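Local coordinates for vacuolar-sorting protein BRO1 (Saccharomyces cerevisiae, PDB 1ZB1) that helps sort cargo into multivesicular-body vesicles and recruits the DOA4 deubiquitinase to endosomes, represented here by its Bro1 domain, at residues A[131-136]-A[149-154]; A[156-161]-A[347-352]; A[22-27]-A[51-56]. All blocks are in the same frame, centred on the assembly; numbering follows the deposited sequence.

How the contacts relate
Contacts 1 and 2 lie near the middle of the elongated Bro1 domain and share helix 146-165, which meets helix 118-139 in contact 1 and the start of helix 349-371 in contact 2. They touch directly: Phe133 CE2 lies 3.7 Å from Cys158 SG. Contact 1, the more buried, rests on packing and a CH-pi contact without hydrogen bonds across it, whereas contact 2 is partly buried and adds a serine hydroxyl bond and bridging waters. Contact 3, centred about 28 Å from the centre of contact 1, joins helices 23-34 and 46-58 far from the middle of the chain; there a carboxylate bond at a helix start accompanies the packing of an indole.

Contact 1 (A[131-136]-A[149-154]); sequences VIFTQI and IANLTK
Helices 118-139 and 146-165 run almost antiparallel here, the axes of segments 131-136 and 149-154 inclined at 168° and 7.8 Å apart at closest approach, with Phe133 opposite Asn151 and Thr134 opposite Leu152. The ring of Phe133 does most of the touching. Lys154 places CB squarely over one face, 3.8 Å from the ring centroid and almost on its normal, a CH-pi contact; the extended aliphatic chain then runs on past the rim, where CD lies 3.7 Å from Phe133 CE1. Asn151 approaches the same ring at its edge, OD1 lying 3.4 Å from Phe133 CD1 with the amide plane turned 37° from the ring. Ile136 lays its CG2 methyl over a face of the same amide, 3.5 Å from Asn151 ND2, while the ring edge meets OD1 close to the amide plane. With CG2 anti to the backbone N of Ile136, this branch faces the amide group. No hydrogen bond crosses between the segments; Asn151 ND2 instead donates to Asn147 O, one turn earlier in its own helix, which holds the amide's rotation. Further along, Thr134 CG2 and Leu152 CD2 meet more loosely at 4.3 Å. The hydroxyl of Thr134 is turned back into its own helix, where OG1 donates to Val131 O, on a lone pair in the carbonyl plane, leaving the methyl for the interface. Ala155 also touches Phe133. Such close antiparallel pairing of consecutive helices is that of a helical hairpin, here in the mainly helical Bro1 domain, whose sequence family belongs to the TPR clan.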
loop_
_atom_site.group_PDB
_atom_site.type_symbol
_atom_site.label_atom_id
_atom_site.label_comp_id
_atom_site.label_asym_id
_atom_site.label_seq_id
_atom_site.Cartn_x
_atom_site.Cartn_y
_atom_site.Cartn_z
ATOM N N VAL A 131 -5.473 -4.638 1.682
ATOM C CA VAL A 131 -4.669 -5.037 2.837
ATOM C C VAL A 131 -4.070 -6.428 2.611
ATOM O O VAL A 131 -2.896 -6.665 2.907
ATOM C CB VAL A 131 -5.514 -5.066 4.139
ATOM C CG1 VAL A 131 -4.714 -5.707 5.272
ATOM C CG2 VAL A 131 -5.909 -3.636 4.538
ATOM N N ILE A 132 -4.875 -7.344 2.088
ATOM C CA ILE A 132 -4.397 -8.700 1.850
ATOM C C ILE A 132 -3.223 -8.710 0.862
ATOM O O ILE A 132 -2.305 -9.519 0.992
ATOM C CB ILE A 132 -5.548 -9.612 1.368
ATOM C CG1 ILE A 132 -6.579 -9.761 2.497
ATOM C CG2 ILE A 132 -5.005 -10.994 0.987
ATOM C CD1 ILE A 132 -7.859 -10.466 2.094
ATOM N N PHE A 133 -3.234 -7.813 -0.120
ATOM C CA PHE A 133 -2.113 -7.759 -1.049
ATOM C C PHE A 133 -0.836 -7.392 -0.274
ATOM O O PHE A 133 0.235 -7.907 -0.579
ATOM C CB PHE A 133 -2.352 -6.735 -2.171
ATOM C CG PHE A 133 -3.159 -7.267 -3.333
ATOM C CD1 PHE A 133 -2.768 -8.435 -4.004
ATOM C CD2 PHE A 133 -4.286 -6.583 -3.783
ATOM C CE1 PHE A 133 -3.486 -8.906 -5.102
ATOM C CE2 PHE A 133 -5.018 -7.046 -4.888
ATOM C CZ PHE A 133 -4.616 -8.209 -5.549
ATOM N N THR A 134 -0.938 -6.513 0.724
ATOM C CA THR A 134 0.256 -6.161 1.497
ATOM C C THR A 134 0.689 -7.332 2.382
ATOM O O THR A 134 1.877 -7.482 2.687
ATOM C CB THR A 134 0.057 -4.887 2.381
ATOM O OG1 THR A 134 -0.820 -5.176 3.480
ATOM C CG2 THR A 134 -0.529 -3.747 1.544
ATOM N N GLN A 135 -0.260 -8.173 2.785
ATOM C CA GLN A 135 0.083 -9.329 3.614
ATOM C C GLN A 135 0.792 -10.390 2.772
ATOM O O GLN A 135 1.692 -11.083 3.257
ATOM C CB GLN A 135 -1.172 -9.912 4.269
ATOM C CG GLN A 135 -1.880 -8.919 5.196
ATOM C CD GLN A 135 -3.130 -9.489 5.839
ATOM O OE1 GLN A 135 -3.896 -10.209 5.204
ATOM N NE2 GLN A 135 -3.354 -9.145 7.105
ATOM N N ILE A 136 0.398 -10.507 1.507
ATOM C CA ILE A 136 1.031 -11.472 0.617
ATOM C C ILE A 136 2.471 -11.004 0.387
ATOM O O ILE A 136 3.401 -11.809 0.401
ATOM C CB ILE A 136 0.266 -11.579 -0.740
ATOM C CG1 ILE A 136 -1.132 -12.169 -0.504
ATOM C CG2 ILE A 136 1.043 -12.473 -1.720
ATOM C CD1 ILE A 136 -2.035 -12.182 -1.749
ATOM N N ILE A 149 7.172 -6.785 -4.523
ATOM C CA ILE A 149 7.009 -5.520 -5.233
ATOM C C ILE A 149 5.696 -5.543 -6.017
ATOM O O ILE A 149 4.909 -4.586 -5.975
ATOM C CB ILE A 149 8.199 -5.266 -6.208
ATOM C CG1 ILE A 149 9.461 -4.937 -5.405
ATOM C CG2 ILE A 149 7.869 -4.119 -7.167
ATOM C CD1 ILE A 149 10.698 -4.704 -6.257
ATOM N N ALA A 150 5.462 -6.646 -6.723
ATOM C CA ALA A 150 4.252 -6.808 -7.524
ATOM C C ALA A 150 2.976 -6.724 -6.680
ATOM O O ALA A 150 1.979 -6.149 -7.110
ATOM C CB ALA A 150 4.300 -8.140 -8.268
ATOM N N ASN A 151 3.008 -7.305 -5.484
ATOM C CA ASN A 151 1.841 -7.280 -4.611
ATOM C C ASN A 151 1.618 -5.917 -3.948
ATOM O O ASN A 151 0.478 -5.497 -3.755
ATOM C CB ASN A 151 1.940 -8.407 -3.573
ATOM C CG ASN A 151 1.451 -9.745 -4.128
ATOM O OD1 ASN A 151 0.248 -9.954 -4.297
ATOM N ND2 ASN A 151 2.385 -10.644 -4.434
ATOM N N LEU A 152 2.695 -5.219 -3.605
ATOM C CA LEU A 152 2.551 -3.885 -3.016
ATOM C C LEU A 152 2.026 -2.935 -4.095
ATOM O O LEU A 152 1.295 -1.985 -3.808
ATOM C CB LEU A 152 3.894 -3.383 -2.480
ATOM C CG LEU A 152 4.354 -4.002 -1.153
ATOM C CD1 LEU A 152 5.795 -3.615 -0.873
ATOM C CD2 LEU A 152 3.447 -3.522 -0.017
ATOM N N THR A 153 2.398 -3.201 -5.344
ATOM C CA THR A 153 1.948 -2.381 -6.458
ATOM C C THR A 153 0.436 -2.537 -6.613
ATOM O O THR A 153 -0.277 -1.552 -6.833
ATOM C CB THR A 153 2.672 -2.787 -7.774
ATOM O OG1 THR A 153 4.062 -2.444 -7.670
ATOM C CG2 THR A 153 2.069 -2.065 -8.978
ATOM N N LYS A 154 -0.060 -3.766 -6.484
ATOM C CA LYS A 154 -1.500 -3.988 -6.595
ATOM C C LYS A 154 -2.235 -3.352 -5.410
ATOM O O LYS A 154 -3.328 -2.794 -5.575
ATOM C CB LYS A 154 -1.812 -5.490 -6.686
ATOM C CG LYS A 154 -1.440 -6.102 -8.030
ATOM C CD LYS A 154 -1.721 -7.591 -8.074
ATOM C CE LYS A 154 -1.409 -8.170 -9.441
ATOM N NZ LYS A 154 -1.610 -9.652 -9.468
#

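Contact 2 (A[156-161]-A[347-352]); sequences FSCFEY and PTWEKI
Pro347 and Ser157 make the polar link between the two segments: Ser157 OG donates to Pro347 O at 2.5 Å, a short bond whose donor is tilted 34° from the carbonyl plane. The hydroxyl gets there because OG stands anti to the backbone N of Ser157 (chi1 179°). Thr348 next caps the helix, its OG1 accepting from Lys351 N. Trp349, the first residue of that helix, fills the middle of the contact. Its pyrrole edge is aimed at the face of Tyr161 in an edge-to-face pair, planes 54° apart, with CD1 over the middle of the phenol ring and 3.5 Å from Tyr161 CD2. The benzene part of the indole reaches Cys158, SG lying obliquely 3.8 Å from Trp349 CE3, and Tyr76 adds a second edge-to-face partner. The Glu350 chain is bent at chi2, and OE1 comes to the edge of the Tyr161 ring, 3.5 Å from CE1, the carboxylate nearly perpendicular to the ring. Ile352 ends the segment with CD1 at 3.9 Å from Ser157 OG. A water 2.6 Å from Tyr161 OH is a weak donor to Glu350 OE1, while another donates to Ser157 O and accepts only weakly from Trp349 N. Apolar and sulfur contacts thus join the buried side, a direct hydroxyl bond ties the loop to helix 146-165, and water links the polar rim at Tyr161.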
loop_
_atom_site.group_PDB
_atom_site.type_symbol
_atom_site.label_atom_id
_atom_site.label_comp_id
_atom_site.label_asym_id
_atom_site.label_seq_id
_atom_site.Cartn_x
_atom_site.Cartn_y
_atom_site.Cartn_z
ATOM N N PHE A 156 -1.412 -0.709 -3.868
ATOM C CA PHE A 156 -1.414 0.707 -4.229
ATOM C C PHE A 156 -2.609 1.001 -5.137
ATOM O O PHE A 156 -3.379 1.931 -4.891
ATOM C CB PHE A 156 -0.074 1.040 -4.920
ATOM C CG PHE A 156 -0.030 2.379 -5.626
ATOM C CD1 PHE A 156 -0.635 3.510 -5.085
ATOM C CD2 PHE A 156 0.682 2.509 -6.821
ATOM C CE1 PHE A 156 -0.533 4.752 -5.721
ATOM C CE2 PHE A 156 0.795 3.747 -7.468
ATOM C CZ PHE A 156 0.184 4.869 -6.914
ATOM N N SER A 157 -2.772 0.189 -6.173
ATOM C CA SER A 157 -3.874 0.356 -7.109
ATOM C C SER A 157 -5.255 0.267 -6.434
ATOM O O SER A 157 -6.147 1.061 -6.734
ATOM C CB SER A 157 -3.756 -0.693 -8.221
ATOM O OG SER A 157 -4.817 -0.577 -9.146
ATOM N N CYS A 158 -5.435 -0.697 -5.532
ATOM C CA CYS A 158 -6.712 -0.856 -4.834
ATOM C C CYS A 158 -7.066 0.335 -3.930
ATOM O O CYS A 158 -8.204 0.813 -3.949
ATOM C CB CYS A 158 -6.708 -2.147 -4.005
ATOM S SG CYS A 158 -6.604 -3.668 -4.994
ATOM N N PHE A 159 -6.109 0.802 -3.131
ATOM C CA PHE A 159 -6.360 1.945 -2.244
ATOM C C PHE A 159 -6.635 3.227 -3.027
ATOM O O PHE A 159 -7.425 4.076 -2.600
ATOM C CB PHE A 159 -5.177 2.172 -1.304
ATOM C CG PHE A 159 -5.118 1.196 -0.160
ATOM C CD1 PHE A 159 -6.222 1.028 0.683
ATOM C CD2 PHE A 159 -3.954 0.474 0.102
ATOM C CE1 PHE A 159 -6.170 0.161 1.773
ATOM C CE2 PHE A 159 -3.890 -0.399 1.195
ATOM C CZ PHE A 159 -5.005 -0.555 2.033
ATOM N N GLU A 160 -5.974 3.360 -4.170
ATOM C CA GLU A 160 -6.146 4.520 -5.033
ATOM C C GLU A 160 -7.578 4.557 -5.573
ATOM O O GLU A 160 -8.230 5.602 -5.554
ATOM C CB GLU A 160 -5.142 4.454 -6.190
ATOM C CG GLU A 160 -5.302 5.547 -7.230
ATOM C CD GLU A 160 -4.206 5.502 -8.280
ATOM O OE1 GLU A 160 -4.119 4.492 -9.014
ATOM O OE2 GLU A 160 -3.431 6.477 -8.364
ATOM N N TYR A 161 -8.060 3.413 -6.049
ATOM C CA TYR A 161 -9.420 3.310 -6.585
ATOM C C TYR A 161 -10.438 3.640 -5.499
ATOM O O TYR A 161 -11.447 4.307 -5.752
ATOM C CB TYR A 161 -9.680 1.895 -7.111
ATOM C CG TYR A 161 -11.066 1.700 -7.697
ATOM C CD1 TYR A 161 -11.307 1.926 -9.052
ATOM C CD2 TYR A 161 -12.134 1.297 -6.892
ATOM C CE1 TYR A 161 -12.578 1.751 -9.594
ATOM C CE2 TYR A 161 -13.411 1.123 -7.423
ATOM C CZ TYR A 161 -13.623 1.350 -8.778
ATOM O OH TYR A 161 -14.874 1.156 -9.321
ATOM N N PRO A 347 -1.325 -0.920 -12.124
ATOM C CA PRO A 347 -2.366 -1.333 -13.064
ATOM C C PRO A 347 -3.679 -0.767 -12.534
ATOM O O PRO A 347 -3.724 -0.270 -11.412
ATOM C CB PRO A 347 -2.303 -2.849 -12.978
ATOM C CG PRO A 347 -2.025 -3.063 -11.526
ATOM C CD PRO A 347 -0.954 -2.033 -11.231
ATOM N N THR A 348 -4.744 -0.813 -13.321
ATOM C CA THR A 348 -6.016 -0.291 -12.820
ATOM C C THR A 348 -6.686 -1.364 -11.963
ATOM O O THR A 348 -6.404 -2.549 -12.130
ATOM C CB THR A 348 -6.974 0.078 -13.971
ATOM O OG1 THR A 348 -7.148 -1.057 -14.826
ATOM C CG2 THR A 348 -6.422 1.252 -14.777
ATOM N N TRP A 349 -7.544 -0.949 -11.031
ATOM C CA TRP A 349 -8.273 -1.902 -10.190
ATOM C C TRP A 349 -9.106 -2.746 -11.146
ATOM O O TRP A 349 -9.261 -3.951 -10.958
ATOM C CB TRP A 349 -9.199 -1.175 -9.199
ATOM C CG TRP A 349 -10.351 -2.027 -8.654
ATOM C CD1 TRP A 349 -11.684 -1.717 -8.686
ATOM C CD2 TRP A 349 -10.259 -3.317 -8.021
ATOM N NE1 TRP A 349 -12.430 -2.732 -8.119
ATOM C CE2 TRP A 349 -11.581 -3.724 -7.703
ATOM C CE3 TRP A 349 -9.192 -4.172 -7.695
ATOM C CZ2 TRP A 349 -11.863 -4.946 -7.074
ATOM C CZ3 TRP A 349 -9.476 -5.393 -7.067
ATOM C CH2 TRP A 349 -10.801 -5.763 -6.767
ATOM N N GLU A 350 -9.628 -2.093 -12.185
ATOM C CA GLU A 350 -10.442 -2.763 -13.194
ATOM C C GLU A 350 -9.718 -3.965 -13.808
ATOM O O GLU A 350 -10.319 -5.021 -14.011
ATOM C CB GLU A 350 -10.834 -1.783 -14.307
ATOM C CG GLU A 350 -11.834 -0.696 -13.900
ATOM C CD GLU A 350 -11.196 0.488 -13.177
ATOM O OE1 GLU A 350 -11.893 1.511 -12.994
ATOM O OE2 GLU A 350 -10.010 0.405 -12.791
ATOM N N LYS A 351 -8.431 -3.798 -14.099
ATOM C CA LYS A 351 -7.631 -4.870 -14.684
ATOM C C LYS A 351 -7.298 -5.971 -13.676
ATOM O O LYS A 351 -7.135 -7.130 -14.047
ATOM C CB LYS A 351 -6.340 -4.302 -15.283
ATOM C CG LYS A 351 -6.579 -3.398 -16.486
ATOM C CD LYS A 351 -5.270 -2.918 -17.100
ATOM C CE LYS A 351 -5.519 -2.012 -18.303
ATOM N NZ LYS A 351 -4.250 -1.606 -18.974
ATOM N N ILE A 352 -7.186 -5.606 -12.403
ATOM C CA ILE A 352 -6.893 -6.590 -11.365
ATOM C C ILE A 352 -8.124 -7.477 -11.156
ATOM O O ILE A 352 -8.014 -8.692 -10.989
ATOM C CB ILE A 352 -6.538 -5.896 -10.023
ATOM C CG1 ILE A 352 -5.135 -5.282 -10.103
ATOM C CG2 ILE A 352 -6.631 -6.894 -8.873
ATOM C CD1 ILE A 352 -4.766 -4.421 -8.897
HETATM O O HOH W 1 -6.547 1.867 -9.465
HETATM O O HOH W 2 -15.584 -1.611 -8.779
HETATM O O HOH W 3 -15.073 1.272 -11.935
#

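Contact 3 (A[22-27]-A[51-56]); sequences DWKKGL and ELDHLR
Trp23 and Leu52 form the tight part of this contact, where the start of helix 23-34 meets helix 46-58 at 129° between the segment axes. Leu52 lays its CD2 methyl over one face of the indole, 3.7 Å from the centroid of the five-membered ring, a CH-pi contact displaced toward the rim of the whole ring system. The extended Arg56 crosses at the edge instead, its CD 3.9 Å from Trp23 NE1. The polar ends here are engaged elsewhere: Trp23 NE1 donates to Tyr75 OH, and the guanidinium of Arg56 makes a salt bridge with Glu121. Tyr75 and Phe78 of helix 65-86 also touch Leu52, closing this side into the fold. Asp53 marks the passage to the looser side. Its CG is anti to the backbone N (chi1 -172°), which swings the carboxylate to the helix start, where OD1 accepts from Trp23 N at 2.8 Å with the donor above the carboxylate plane. Beyond it, Asp22 OD2 and Asp53 OD1 lie 4.0 Å apart; a water donating to Asp22 OD2 and Asp53 OD2 bridges the carboxylates, and Lys20 forms a salt bridge with Asp53, which would ease the repulsion between the two acids. Lys24 adds only a slack contact, CG 4.2 Å from Asp53 CB. Asp22 is the N-cap of helix 23-34, its OD2 accepting from Lys25 N at 171°. Two acidic side chains thus accept from two N-H groups at one helix start, those of Trp23 and Lys25, a capped N-terminus to which the neighbouring helix lends a second carboxylate.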
loop_
_atom_site.group_PDB
_atom_site.type_symbol
_atom_site.label_atom_id
_atom_site.label_comp_id
_atom_site.label_asym_id
_atom_site.label_seq_id
_atom_site.Cartn_x
_atom_site.Cartn_y
_atom_site.Cartn_z
ATOM N N ASP A 22 -26.247 -13.846 6.870
ATOM C CA ASP A 22 -26.923 -15.026 6.333
ATOM C C ASP A 22 -27.580 -14.705 4.995
ATOM O O ASP A 22 -28.716 -14.232 4.951
ATOM C CB ASP A 22 -27.976 -15.539 7.324
ATOM C CG ASP A 22 -28.617 -16.845 6.872
ATOM O OD1 ASP A 22 -29.303 -17.490 7.691
ATOM O OD2 ASP A 22 -28.437 -17.227 5.699
ATOM N N TRP A 23 -26.859 -14.961 3.902
ATOM C CA TRP A 23 -27.391 -14.695 2.571
ATOM C C TRP A 23 -28.619 -15.560 2.266
ATOM O O TRP A 23 -29.527 -15.113 1.575
ATOM C CB TRP A 23 -26.325 -14.929 1.490
ATOM C CG TRP A 23 -25.560 -13.689 1.086
ATOM C CD1 TRP A 23 -24.270 -13.378 1.407
ATOM C CD2 TRP A 23 -26.040 -12.613 0.270
ATOM N NE1 TRP A 23 -23.911 -12.173 0.835
ATOM C CE2 TRP A 23 -24.979 -11.683 0.134
ATOM C CE3 TRP A 23 -27.262 -12.343 -0.362
ATOM C CZ2 TRP A 23 -25.105 -10.503 -0.610
ATOM C CZ3 TRP A 23 -27.385 -11.165 -1.105
ATOM C CH2 TRP A 23 -26.310 -10.263 -1.219
ATOM N N LYS A 24 -28.640 -16.793 2.768
ATOM C CA LYS A 24 -29.775 -17.683 2.531
ATOM C C LYS A 24 -31.049 -17.097 3.137
ATOM O O LYS A 24 -32.049 -16.906 2.447
ATOM C CB LYS A 24 -29.500 -19.073 3.117
ATOM C CG LYS A 24 -28.292 -19.766 2.504
ATOM C CD LYS A 24 -27.962 -21.084 3.197
ATOM C CE LYS A 24 -28.996 -22.153 2.892
ATOM N NZ LYS A 24 -28.658 -23.460 3.531
ATOM N N LYS A 25 -31.009 -16.804 4.430
ATOM C CA LYS A 25 -32.165 -16.232 5.110
ATOM C C LYS A 25 -32.525 -14.859 4.546
ATOM O O LYS A 25 -33.698 -14.550 4.341
ATOM C CB LYS A 25 -31.885 -16.111 6.611
ATOM C CG LYS A 25 -32.997 -15.434 7.400
ATOM C CD LYS A 25 -32.631 -15.325 8.875
ATOM C CE LYS A 25 -33.678 -14.539 9.652
ATOM N NZ LYS A 25 -33.300 -14.350 11.081
ATOM N N GLY A 26 -31.508 -14.042 4.290
ATOM C CA GLY A 26 -31.739 -12.703 3.769
ATOM C C GLY A 26 -32.353 -12.662 2.386
ATOM O O GLY A 26 -33.214 -11.831 2.102
ATOM N N LEU A 27 -31.919 -13.566 1.516
ATOM C CA LEU A 27 -32.435 -13.602 0.157
ATOM C C LEU A 27 -33.820 -14.240 0.097
ATOM O O LEU A 27 -34.694 -13.775 -0.635
ATOM C CB LEU A 27 -31.458 -14.361 -0.746
ATOM C CG LEU A 27 -31.518 -14.063 -2.242
ATOM C CD1 LEU A 27 -31.623 -12.560 -2.475
ATOM C CD2 LEU A 27 -30.270 -14.626 -2.914
ATOM N N GLU A 51 -23.770 -21.608 -1.785
ATOM C CA GLU A 51 -22.359 -21.428 -2.117
ATOM C C GLU A 51 -21.916 -19.983 -1.865
ATOM O O GLU A 51 -20.807 -19.739 -1.387
ATOM C CB GLU A 51 -22.108 -21.826 -3.577
ATOM C CG GLU A 51 -21.781 -23.315 -3.749
ATOM C CD GLU A 51 -22.062 -23.841 -5.147
ATOM O OE1 GLU A 51 -21.836 -23.102 -6.129
ATOM O OE2 GLU A 51 -22.499 -25.006 -5.265
ATOM N N LEU A 52 -22.793 -19.036 -2.183
ATOM C CA LEU A 52 -22.514 -17.620 -1.973
ATOM C C LEU A 52 -22.349 -17.320 -0.486
ATOM O O LEU A 52 -21.436 -16.602 -0.092
ATOM C CB LEU A 52 -23.652 -16.765 -2.523
ATOM C CG LEU A 52 -23.655 -15.292 -2.084
ATOM C CD1 LEU A 52 -22.517 -14.530 -2.785
ATOM C CD2 LEU A 52 -24.998 -14.664 -2.430
ATOM N N ASP A 53 -23.253 -17.851 0.337
ATOM C CA ASP A 53 -23.188 -17.622 1.777
ATOM C C ASP A 53 -21.853 -18.144 2.310
ATOM O O ASP A 53 -21.230 -17.537 3.186
ATOM C CB ASP A 53 -24.346 -18.337 2.479
ATOM C CG ASP A 53 -24.446 -17.984 3.951
ATOM O OD1 ASP A 53 -24.731 -16.807 4.262
ATOM O OD2 ASP A 53 -24.237 -18.880 4.796
ATOM N N HIS A 54 -21.422 -19.276 1.771
ATOM C CA HIS A 54 -20.160 -19.883 2.182
ATOM C C HIS A 54 -18.966 -19.034 1.708
ATOM O O HIS A 54 -17.992 -18.840 2.438
ATOM C CB HIS A 54 -20.051 -21.290 1.594
ATOM C CG HIS A 54 -19.037 -22.153 2.278
ATOM N ND1 HIS A 54 -18.377 -23.178 1.637
ATOM C CD2 HIS A 54 -18.589 -22.156 3.556
ATOM C CE1 HIS A 54 -17.563 -23.776 2.491
ATOM N NE2 HIS A 54 -17.672 -23.174 3.661
ATOM N N LEU A 55 -19.056 -18.529 0.479
ATOM C CA LEU A 55 -17.992 -17.710 -0.094
ATOM C C LEU A 55 -17.706 -16.488 0.780
ATOM O O LEU A 55 -16.547 -16.186 1.060
ATOM C CB LEU A 55 -18.372 -17.263 -1.509
ATOM C CG LEU A 55 -17.439 -16.265 -2.196
ATOM C CD1 LEU A 55 -16.052 -16.885 -2.377
ATOM C CD2 LEU A 55 -18.032 -15.853 -3.554
ATOM N N ARG A 56 -18.754 -15.794 1.223
ATOM C CA ARG A 56 -18.558 -14.613 2.067
ATOM C C ARG A 56 -17.904 -14.998 3.386
ATOM O O ARG A 56 -17.051 -14.275 3.905
ATOM C CB ARG A 56 -19.886 -13.896 2.351
ATOM C CG ARG A 56 -19.716 -12.606 3.203
ATOM C CD ARG A 56 -21.059 -11.904 3.470
ATOM N NE ARG A 56 -20.897 -10.510 3.893
ATOM C CZ ARG A 56 -20.572 -10.113 5.121
ATOM N NH1 ARG A 56 -20.367 -10.997 6.089
ATOM N NH2 ARG A 56 -20.447 -8.817 5.381
HETATM O O HOH W 4 -26.851 -19.927 5.842
#